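Local coordinates for protein hypothetical bacterial 6-phosphogluconolactonase (Bacteroides fragilis, PDB 3SCY) that is a putative 6-phosphogluconolactonase, a seven-bladed beta-propeller that probably hydrolyses 6-phosphogluconolactone to 6-phosphogluconate in the pentose phosphate pathway, at residues A[25-28]-A[29-32]; A[106-109]-A[110-113]; A[146-149]-A[150-153]; A[265-269]-A[270-274]. All coordinates share one frame; numbering follows the deposited sequence.

Interaction 1 of 4, residues A[25-28]-A[29-32]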
loop_
_atom_site.group_PDB
_atom_site.type_symbol
_atom_site.label_atom_id
_atom_site.label_comp_id
_atom_site.label_asym_id
_atom_site.label_seq_id
_atom_site.Cartn_x
_atom_site.Cartn_y
_atom_site.Cartn_z
ATOM N N ASN A 25 -21.966 6.269 -0.559
ATOM C CA ASN A 25 -22.073 7.634 -1.089
ATOM C C ASN A 25 -20.780 8.167 -1.705
ATOM O O ASN A 25 -20.802 9.272 -2.251
ATOM C CB ASN A 25 -22.523 8.604 0.009
ATOM C CG ASN A 25 -23.961 8.460 0.431
ATOM O OD1 ASN A 25 -24.861 8.193 -0.378
ATOM N ND2 ASN A 25 -24.212 8.681 1.713
ATOM N N SER A 26 -19.655 7.426 -1.608
ATOM C CA SER A 26 -18.408 7.934 -2.188
ATOM C C SER A 26 -18.455 8.005 -3.711
ATOM O O SER A 26 -18.941 7.064 -4.340
ATOM C CB SER A 26 -17.235 7.045 -1.798
ATOM O OG SER A 26 -16.078 7.438 -2.513
ATOM N N LYS A 27 -17.933 9.100 -4.299
ATOM C CA LYS A 27 -17.861 9.257 -5.754
ATOM C C LYS A 27 -16.671 8.486 -6.320
ATOM O O LYS A 27 -16.677 8.098 -7.485
ATOM C CB LYS A 27 -17.741 10.735 -6.168
ATOM C CG LYS A 27 -19.015 11.553 -6.017
ATOM C CD LYS A 27 -18.733 13.021 -6.294
ATOM C CE LYS A 27 -19.934 13.904 -6.083
ATOM N NZ LYS A 27 -20.891 13.827 -7.218
ATOM N N GLY A 28 -15.646 8.295 -5.492
ATOM C CA GLY A 28 -14.445 7.592 -5.915
ATOM C C GLY A 28 -13.195 8.111 -5.253
ATOM O O GLY A 28 -12.839 7.667 -4.162
ATOM N N ILE A 29 -12.462 8.981 -5.962
ATOM C CA ILE A 29 -11.199 9.530 -5.419
ATOM C C ILE A 29 -11.433 10.946 -4.959
ATOM O O ILE A 29 -11.994 11.743 -5.711
ATOM C CB ILE A 29 -10.043 9.487 -6.469
ATOM C CG1 ILE A 29 -9.766 8.050 -6.921
ATOM C CG2 ILE A 29 -8.771 10.111 -5.893
ATOM C CD1 ILE A 29 -8.841 7.958 -8.145
ATOM N N TYR A 30 -10.925 11.275 -3.777
ATOM C CA TYR A 30 -11.030 12.614 -3.225
ATOM C C TYR A 30 -9.634 13.160 -3.030
ATOM O O TYR A 30 -8.713 12.408 -2.672
ATOM C CB TYR A 30 -11.802 12.595 -1.906
ATOM C CG TYR A 30 -13.255 12.215 -2.063
ATOM C CD1 TYR A 30 -13.651 10.879 -2.047
ATOM C CD2 TYR A 30 -14.230 13.184 -2.289
ATOM C CE1 TYR A 30 -14.982 10.520 -2.237
ATOM C CE2 TYR A 30 -15.567 12.834 -2.492
ATOM C CZ TYR A 30 -15.939 11.500 -2.435
ATOM O OH TYR A 30 -17.241 11.122 -2.635
ATOM N N THR A 31 -9.463 14.458 -3.289
ATOM C CA THR A 31 -8.167 15.102 -3.106
ATOM C C THR A 31 -8.289 16.250 -2.111
ATOM O O THR A 31 -9.336 16.904 -2.032
ATOM C CB THR A 31 -7.565 15.568 -4.407
ATOM O OG1 THR A 31 -8.448 16.505 -5.012
ATOM C CG2 THR A 31 -7.276 14.415 -5.375
ATOM N N PHE A 32 -7.216 16.462 -1.346
ATOM C CA PHE A 32 -7.155 17.457 -0.267
ATOM C C PHE A 32 -5.799 18.101 -0.189
ATOM O O PHE A 32 -4.800 17.482 -0.543
ATOM C CB PHE A 32 -7.423 16.779 1.121
ATOM C CG PHE A 32 -8.748 16.066 1.276
ATOM C CD1 PHE A 32 -8.920 14.770 0.794
ATOM C CD2 PHE A 32 -9.825 16.692 1.886
ATOM C CE1 PHE A 32 -10.148 14.123 0.908
ATOM C CE2 PHE A 32 -11.071 16.061 1.961
ATOM C CZ PHE A 32 -11.216 14.766 1.490
#

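Interaction 2 of 4, residues A[106-109]-A[110-113]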
loop_
_atom_site.group_PDB
_atom_site.type_symbol
_atom_site.label_atom_id
_atom_site.label_comp_id
_atom_site.label_asym_id
_atom_site.label_seq_id
_atom_site.Cartn_x
_atom_site.Cartn_y
_atom_site.Cartn_z
ATOM N N THR A 106 1.817 -1.010 -8.217
ATOM C CA THR A 106 3.107 -0.342 -8.119
ATOM C C THR A 106 3.565 0.027 -9.526
ATOM O O THR A 106 2.941 -0.392 -10.498
ATOM C CB THR A 106 4.155 -1.171 -7.354
ATOM O OG1 THR A 106 5.205 -0.267 -6.986
ATOM C CG2 THR A 106 4.707 -2.344 -8.176
ATOM N N THR A 107 4.596 0.865 -9.634
ATOM C CA THR A 107 5.101 1.284 -10.931
ATOM C C THR A 107 6.600 1.443 -10.883
ATOM O O THR A 107 7.178 1.739 -9.816
ATOM C CB THR A 107 4.450 2.639 -11.354
ATOM O OG1 THR A 107 4.826 2.950 -12.714
ATOM C CG2 THR A 107 4.864 3.835 -10.448
ATOM N N ASN A 108 7.235 1.341 -12.070
ATOM C CA ASN A 108 8.632 1.736 -12.203
ATOM C C ASN A 108 8.717 2.873 -13.242
ATOM O O ASN A 108 9.802 3.163 -13.713
ATOM C CB ASN A 108 9.538 0.560 -12.580
ATOM C CG ASN A 108 9.370 0.095 -14.004
ATOM O OD1 ASN A 108 8.321 0.307 -14.620
ATOM N ND2 ASN A 108 10.438 -0.460 -14.579
ATOM N N GLY A 109 7.574 3.450 -13.635
ATOM C CA GLY A 109 7.532 4.526 -14.630
ATOM C C GLY A 109 7.372 4.018 -16.052
ATOM O O GLY A 109 6.992 4.782 -16.961
ATOM N N LYS A 110 7.678 2.714 -16.270
ATOM C CA LYS A 110 7.549 2.069 -17.580
ATOM C C LYS A 110 6.396 1.072 -17.602
ATOM O O LYS A 110 5.837 0.801 -18.648
ATOM C CB LYS A 110 8.846 1.352 -17.976
ATOM C CG LYS A 110 10.020 2.295 -18.168
ATOM C CD LYS A 110 11.293 1.520 -18.484
ATOM C CE LYS A 110 12.452 2.435 -18.819
ATOM N NZ LYS A 110 12.926 3.185 -17.626
ATOM N N ASN A 111 6.045 0.512 -16.441
ATOM C CA ASN A 111 4.975 -0.452 -16.286
ATOM C C ASN A 111 4.273 -0.240 -14.985
ATOM O O ASN A 111 4.889 0.213 -14.014
ATOM C CB ASN A 111 5.549 -1.894 -16.265
ATOM C CG ASN A 111 6.245 -2.235 -17.550
ATOM O OD1 ASN A 111 5.602 -2.610 -18.517
ATOM N ND2 ASN A 111 7.580 -2.097 -17.589
ATOM N N ILE A 112 3.011 -0.638 -14.954
ATOM C CA ILE A 112 2.175 -0.729 -13.757
ATOM C C ILE A 112 2.001 -2.204 -13.468
ATOM O O ILE A 112 1.767 -2.974 -14.420
ATOM C CB ILE A 112 0.776 -0.058 -13.980
ATOM C CG1 ILE A 112 0.876 1.466 -14.119
ATOM C CG2 ILE A 112 -0.282 -0.507 -12.892
ATOM C CD1 ILE A 112 1.259 2.254 -12.826
ATOM N N VAL A 113 2.061 -2.602 -12.169
ATOM C CA VAL A 113 1.800 -3.989 -11.802
ATOM C C VAL A 113 0.692 -3.983 -10.750
ATOM O O VAL A 113 0.769 -3.180 -9.829
ATOM C CB VAL A 113 3.064 -4.740 -11.271
ATOM C CG1 VAL A 113 2.758 -6.205 -11.018
ATOM C CG2 VAL A 113 4.238 -4.611 -12.233
HETATM O O HOH W 1 10.930 4.951 -15.796
#

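Interaction 3 of 4, residues A[146-149]-A[150-153]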
loop_
_atom_site.group_PDB
_atom_site.type_symbol
_atom_site.label_atom_id
_atom_site.label_comp_id
_atom_site.label_asym_id
_atom_site.label_seq_id
_atom_site.Cartn_x
_atom_site.Cartn_y
_atom_site.Cartn_z
ATOM N N GLY A 146 -3.433 -22.460 1.660
ATOM C CA GLY A 146 -2.890 -22.417 3.007
ATOM C C GLY A 146 -3.840 -23.084 3.976
ATOM O O GLY A 146 -4.889 -23.583 3.562
ATOM N N PRO A 147 -3.511 -23.083 5.274
ATOM C CA PRO A 147 -4.352 -23.814 6.248
ATOM C C PRO A 147 -5.680 -23.149 6.620
ATOM O O PRO A 147 -6.602 -23.882 6.985
ATOM C CB PRO A 147 -3.459 -23.921 7.482
ATOM C CG PRO A 147 -2.493 -22.804 7.353
ATOM C CD PRO A 147 -2.264 -22.586 5.895
ATOM N N ASP A 148 -5.782 -21.790 6.595
ATOM C CA ASP A 148 -7.044 -21.120 6.973
ATOM C C ASP A 148 -8.151 -21.570 6.027
ATOM O O ASP A 148 -8.051 -21.365 4.815
ATOM C CB ASP A 148 -6.911 -19.588 6.999
ATOM C CG ASP A 148 -8.081 -18.875 7.655
ATOM O OD1 ASP A 148 -9.207 -18.927 7.096
ATOM O OD2 ASP A 148 -7.873 -18.246 8.707
ATOM N N LYS A 149 -9.165 -22.266 6.585
ATOM C CA LYS A 149 -10.247 -22.872 5.811
ATOM C C LYS A 149 -11.082 -21.896 4.977
ATOM O O LYS A 149 -11.559 -22.300 3.922
ATOM C CB LYS A 149 -11.183 -23.688 6.716
ATOM C CG LYS A 149 -10.930 -25.191 6.624
ATOM C CD LYS A 149 -11.954 -26.012 7.406
ATOM C CE LYS A 149 -13.129 -26.443 6.561
ATOM N NZ LYS A 149 -14.163 -27.145 7.365
ATOM N N GLU A 150 -11.277 -20.652 5.436
ATOM C CA GLU A 150 -12.078 -19.666 4.706
ATOM C C GLU A 150 -11.231 -18.635 3.961
ATOM O O GLU A 150 -11.682 -18.088 2.949
ATOM C CB GLU A 150 -13.024 -18.934 5.669
ATOM C CG GLU A 150 -14.400 -19.576 5.784
ATOM C CD GLU A 150 -14.467 -20.928 6.469
ATOM O OE1 GLU A 150 -15.051 -21.864 5.874
ATOM O OE2 GLU A 150 -13.953 -21.052 7.605
ATOM N N ARG A 151 -10.025 -18.343 4.462
ATOM C CA ARG A 151 -9.222 -17.305 3.840
ATOM C C ARG A 151 -8.091 -17.769 2.920
ATOM O O ARG A 151 -7.601 -16.942 2.149
ATOM C CB ARG A 151 -8.629 -16.408 4.941
ATOM C CG ARG A 151 -9.669 -15.665 5.796
ATOM C CD ARG A 151 -10.485 -14.619 5.035
ATOM N NE ARG A 151 -9.668 -13.696 4.228
ATOM C CZ ARG A 151 -9.124 -12.567 4.677
ATOM N NH1 ARG A 151 -9.277 -12.206 5.945
ATOM N NH2 ARG A 151 -8.421 -11.791 3.860
ATOM N N GLN A 152 -7.675 -19.047 2.978
ATOM C CA GLN A 152 -6.524 -19.507 2.183
ATOM C C GLN A 152 -6.855 -20.730 1.315
ATOM O O GLN A 152 -6.056 -21.659 1.228
ATOM C CB GLN A 152 -5.336 -19.807 3.122
ATOM C CG GLN A 152 -4.910 -18.613 3.987
ATOM C CD GLN A 152 -3.731 -18.918 4.878
ATOM O OE1 GLN A 152 -3.798 -19.771 5.774
ATOM N NE2 GLN A 152 -2.624 -18.224 4.661
ATOM N N THR A 153 -8.004 -20.694 0.626
ATOM C CA THR A 153 -8.462 -21.793 -0.242
ATOM C C THR A 153 -7.773 -21.721 -1.608
ATOM O O THR A 153 -7.859 -22.662 -2.395
ATOM C CB THR A 153 -9.993 -21.727 -0.409
ATOM O OG1 THR A 153 -10.330 -20.529 -1.106
ATOM C CG2 THR A 153 -10.728 -21.759 0.919
#

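Interaction 4 of 4, residues A[265-269]-A[270-274]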
loop_
_atom_site.group_PDB
_atom_site.type_symbol
_atom_site.label_atom_id
_atom_site.label_comp_id
_atom_site.label_asym_id
_atom_site.label_seq_id
_atom_site.Cartn_x
_atom_site.Cartn_y
_atom_site.Cartn_z
ATOM N N HIS A 265 4.005 0.826 8.120
ATOM C CA HIS A 265 4.829 1.949 7.722
ATOM C C HIS A 265 5.901 2.237 8.735
ATOM O O HIS A 265 5.682 2.122 9.942
ATOM C CB HIS A 265 3.998 3.242 7.537
ATOM C CG HIS A 265 2.995 3.167 6.440
ATOM N ND1 HIS A 265 3.312 3.558 5.151
ATOM C CD2 HIS A 265 1.722 2.711 6.462
ATOM C CE1 HIS A 265 2.227 3.322 4.433
ATOM N NE2 HIS A 265 1.252 2.791 5.172
ATOM N N LEU A 266 7.062 2.630 8.231
ATOM C CA LEU A 266 8.131 3.099 9.064
ATOM C C LEU A 266 8.049 4.600 9.124
ATOM O O LEU A 266 7.710 5.245 8.113
ATOM C CB LEU A 266 9.497 2.684 8.463
ATOM C CG LEU A 266 9.931 1.258 8.692
ATOM C CD1 LEU A 266 10.938 0.828 7.671
ATOM C CD2 LEU A 266 10.536 1.082 10.077
ATOM N N SER A 267 8.436 5.188 10.265
ATOM C CA SER A 267 8.595 6.634 10.320
ATOM C C SER A 267 9.738 7.019 9.328
ATOM O O SER A 267 10.658 6.209 9.112
ATOM C CB SER A 267 8.890 7.113 11.750
ATOM O OG SER A 267 10.028 6.487 12.319
ATOM N N PRO A 268 9.686 8.207 8.715
ATOM C CA PRO A 268 10.765 8.597 7.775
ATOM C C PRO A 268 12.174 8.535 8.382
ATOM O O PRO A 268 13.099 8.210 7.642
ATOM C CB PRO A 268 10.388 10.028 7.376
ATOM C CG PRO A 268 8.909 10.086 7.556
ATOM C CD PRO A 268 8.636 9.243 8.785
ATOM N N ASP A 269 12.358 8.776 9.720
ATOM C CA ASP A 269 13.668 8.699 10.368
ATOM C C ASP A 269 14.099 7.241 10.643
ATOM O O ASP A 269 15.211 7.019 11.122
ATOM C CB ASP A 269 13.698 9.556 11.654
ATOM C CG ASP A 269 12.725 9.137 12.757
ATOM O OD1 ASP A 269 12.118 8.049 12.641
ATOM O OD2 ASP A 269 12.602 9.888 13.751
ATOM N N GLY A 270 13.213 6.282 10.354
ATOM C CA GLY A 270 13.449 4.848 10.504
ATOM C C GLY A 270 13.470 4.334 11.934
ATOM O O GLY A 270 13.773 3.155 12.164
ATOM N N LYS A 271 13.158 5.205 12.895
ATOM C CA LYS A 271 13.220 4.847 14.314
ATOM C C LYS A 271 11.997 4.068 14.825
ATOM O O LYS A 271 12.123 3.350 15.830
ATOM C CB LYS A 271 13.415 6.096 15.167
ATOM C CG LYS A 271 14.845 6.614 15.129
ATOM C CD LYS A 271 15.082 7.660 16.208
ATOM C CE LYS A 271 16.491 8.206 16.166
ATOM N NZ LYS A 271 16.733 9.184 17.258
ATOM N N TYR A 272 10.834 4.180 14.144
ATOM C CA TYR A 272 9.638 3.494 14.600
ATOM C C TYR A 272 8.917 2.872 13.470
ATOM O O TYR A 272 8.987 3.363 12.343
ATOM C CB TYR A 272 8.670 4.452 15.346
ATOM C CG TYR A 272 9.245 4.947 16.651
ATOM C CD1 TYR A 272 9.146 4.184 17.814
ATOM C CD2 TYR A 272 9.971 6.131 16.704
ATOM C CE1 TYR A 272 9.766 4.587 18.992
ATOM C CE2 TYR A 272 10.595 6.542 17.873
ATOM C CZ TYR A 272 10.475 5.777 19.018
ATOM O OH TYR A 272 11.117 6.177 20.171
ATOM N N LEU A 273 8.272 1.744 13.761
ATOM C CA LEU A 273 7.446 0.993 12.831
ATOM C C LEU A 273 6.020 0.981 13.379
ATOM O O LEU A 273 5.805 0.755 14.575
ATOM C CB LEU A 273 7.981 -0.426 12.637
ATOM C CG LEU A 273 7.210 -1.251 11.578
ATOM C CD1 LEU A 273 8.132 -2.001 10.698
ATOM C CD2 LEU A 273 6.169 -2.185 12.208
ATOM N N TYR A 274 5.042 1.136 12.481
ATOM C CA TYR A 274 3.636 1.137 12.845
ATOM C C TYR A 274 2.898 0.090 12.036
ATOM O O TYR A 274 3.164 -0.064 10.837
ATOM C CB TYR A 274 3.025 2.536 12.563
ATOM C CG TYR A 274 3.691 3.618 13.380
ATOM C CD1 TYR A 274 4.862 4.235 12.940
ATOM C CD2 TYR A 274 3.144 4.035 14.590
ATOM C CE1 TYR A 274 5.517 5.191 13.725
ATOM C CE2 TYR A 274 3.749 5.036 15.350
ATOM C CZ TYR A 274 4.948 5.591 14.927
ATOM O OH TYR A 274 5.549 6.547 15.711
#

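Interaction 1 of 4, residues A[25-28]-A[29-32]
Lys27 and Tyr30 meet where the loop 25-28, which follows strand 13-20, passes without a gap into 29-32, on the strand that starts at Gly28. Gly28 marks the change of course with backbone angles that suit a residue without a side chain. Past this kink Tyr30 lays its ring back along the loop the chain has just left. Its CG stands anti to its own carbonyl carbon (chi1 -66°), which carries the hydroxyl to the backbone of Lys27. There Lys27 N donates to Tyr30 OH over 2.7 Å in an almost straight bond, 171° at the hydrogen. Lys27 CB lies 3.6 Å from Tyr30 OH. Ser26 comes in at the ring edge, in plane, with Ser26 OG 3.3 Å from Tyr30 CE1. That serine hydroxyl also takes a weak bond from Gly28 N and is hydrogen-bonded to Thr20 OG1 on the adjoining strand; Thr20 OG1 bonds Gly28 O as well. The hydroxyl at the far end of the tyrosine ring thus accepts the main-chain N-H of Lys27, so the loop is tied to the start of its strand.

Interaction 2 of 4, residues A[106-109]-A[110-113]
Thr106 and Val113 form an antiparallel hydrogen-bonded pair, Thr107 and Ile112 the non-hydrogen-bonded pair beside it, and the two segments run 170° apart on either side of a tight turn. Thr106 N reaches Val113 O at 2.9 Å, and the return bond from Val113 N to Thr106 O is equally long. Within the turn Asn108 grips the backbone with its amide oxygen. Its CG sits between its backbone N and carbonyl carbon (chi1 72°), folding the amide inward over the loop. Asn108 OD1 then accepts two backbone N-H groups: Asn111 N at 2.9 Å, nearly along the C=O axis, and Lys110 N at 3.0 Å, from above the amide plane. Asn108 N closes the loop by donating to Asn111 O at 3.2 Å. Gly109 N donates to Thr107 OG1 over 2.9 Å, an ST turn. Ile112 bends its CD1 methyl back to Thr107 CB, 3.5 Å away, and the two side chains cross obliquely. At the tip, in one conformer of Lys110, a water may link Asn108 O and Lys110 NZ. Asn111 ND2 bonds Ala188 O, and its side chain also touches Phe196. The whole is a beta hairpin between strands 102-107 and 111-116, the first two strands of one four-stranded blade of the propeller.

Interaction 3 of 4, residues A[146-149]-A[150-153]
Asp148 and Gln152 face each other across a compact loop, and between them they hold its tight side together. Gln152 CG stands anti to its carbonyl carbon (chi1 -57°) and the chain extends from there, which brings OE1 to the backbone N of Asp148. Asp148 N donates to Gln152 OE1 at 2.9 Å, in the amide plane and on a lone pair, while Gln152 N answers by donating to Asp148 O. A further bond, Gly146 N to Gln152 O at 2.8 Å and 176° at the hydrogen, shuts the ring of backbone. Pro147 CD lies 3.2 Å from Gln152 OE1, and Gly146, without a side chain, lets the Gln152 amide lie close. The other end of that amide is held too, because Gln152 NE2 bonds Leu174 O. Asp148 OD1 accepts two N-H groups from opposite faces of the carboxylate plane: Arg151 N at 2.8 Å and, less closely, Glu150 N at 3.2 Å. Arg151 lies side by side with Asp148 and points the same way, but its guanidinium is turned 69° from the carboxylate and goes instead to Glu230, in a salt bridge, and to Tyr117 OH. The looser side faces solvent. Here Lys149 leads its amine away, Glu150 bends alongside the Lys149 backbone without pairing with that amine, and Thr153 CG2 merely meets Lys149 O at 3.2 Å. The two bonds to Asp148 OD1, with that from Gln152 N to Asp148 O, form an Asx motif, here set in the long connection between strands 138-141 and 157-162 of successive propeller blades.

Interaction 4 of 4, residues A[265-269]-A[270-274]
Ser267 and Asp269 turn their side chains inward to face the backbone of 271-272. In both residues the first side-chain torsion puts the polar group between backbone N and carbonyl carbon (56° for Ser267, 62° for Asp269). Ser267 OG donates to Asp269 OD1 at 2.6 Å, almost head-on to the oxygen, and accepts from Tyr272 N at 3.1 Å. Lys271 N meets the same Asp269 OD1 at 3.0 Å from above the carboxylate plane. Gly270, at positive phi, ends a type I turn closed by its N to Ser267 O at 2.8 Å. Beyond the turn, Ser267 N bonds Tyr272 O at 2.8 Å, and His265 and Tyr274 form a hydrogen-bonded antiparallel pair. Leu266 slants over Leu273 on one face, its CD2 3.9 Å from Leu273 CB; on the other, the Tyr274 ring turns its edge to His265 O. This hairpin joins strands 261-266 and 272-277. Tyr226 of strand 224-229 packs on the leucine face, while on the other side Phe311 of strand 310-313 meets the His265 ring edge-to-face, His265 NE2 bonds Asp263 OD2 and Tyr274 OH bonds Gly340 O, so the hairpin lies between neighbouring blades.

Overall arrangement
Along the chain the four contacts come in series, none nested in another or crossing it. Interaction 1 comes first, where the loop after strand 13-20 enters strand 28-35 in the blade that also holds the C-terminal strand 354-360. Interaction 2 closes the hairpin of strands 102-107 and 111-116. Interaction 3 folds the connection from that blade to the one opened by strand 157-162, although its centre is about 30 Å from that of interaction 2. Interaction 4 closes the corresponding first hairpin of the blade of strands 261-266, 272-277, 283-289 and 296-303. They do not touch: interactions 2 and 4 approach most closely, with nearest atoms about 12 Å apart.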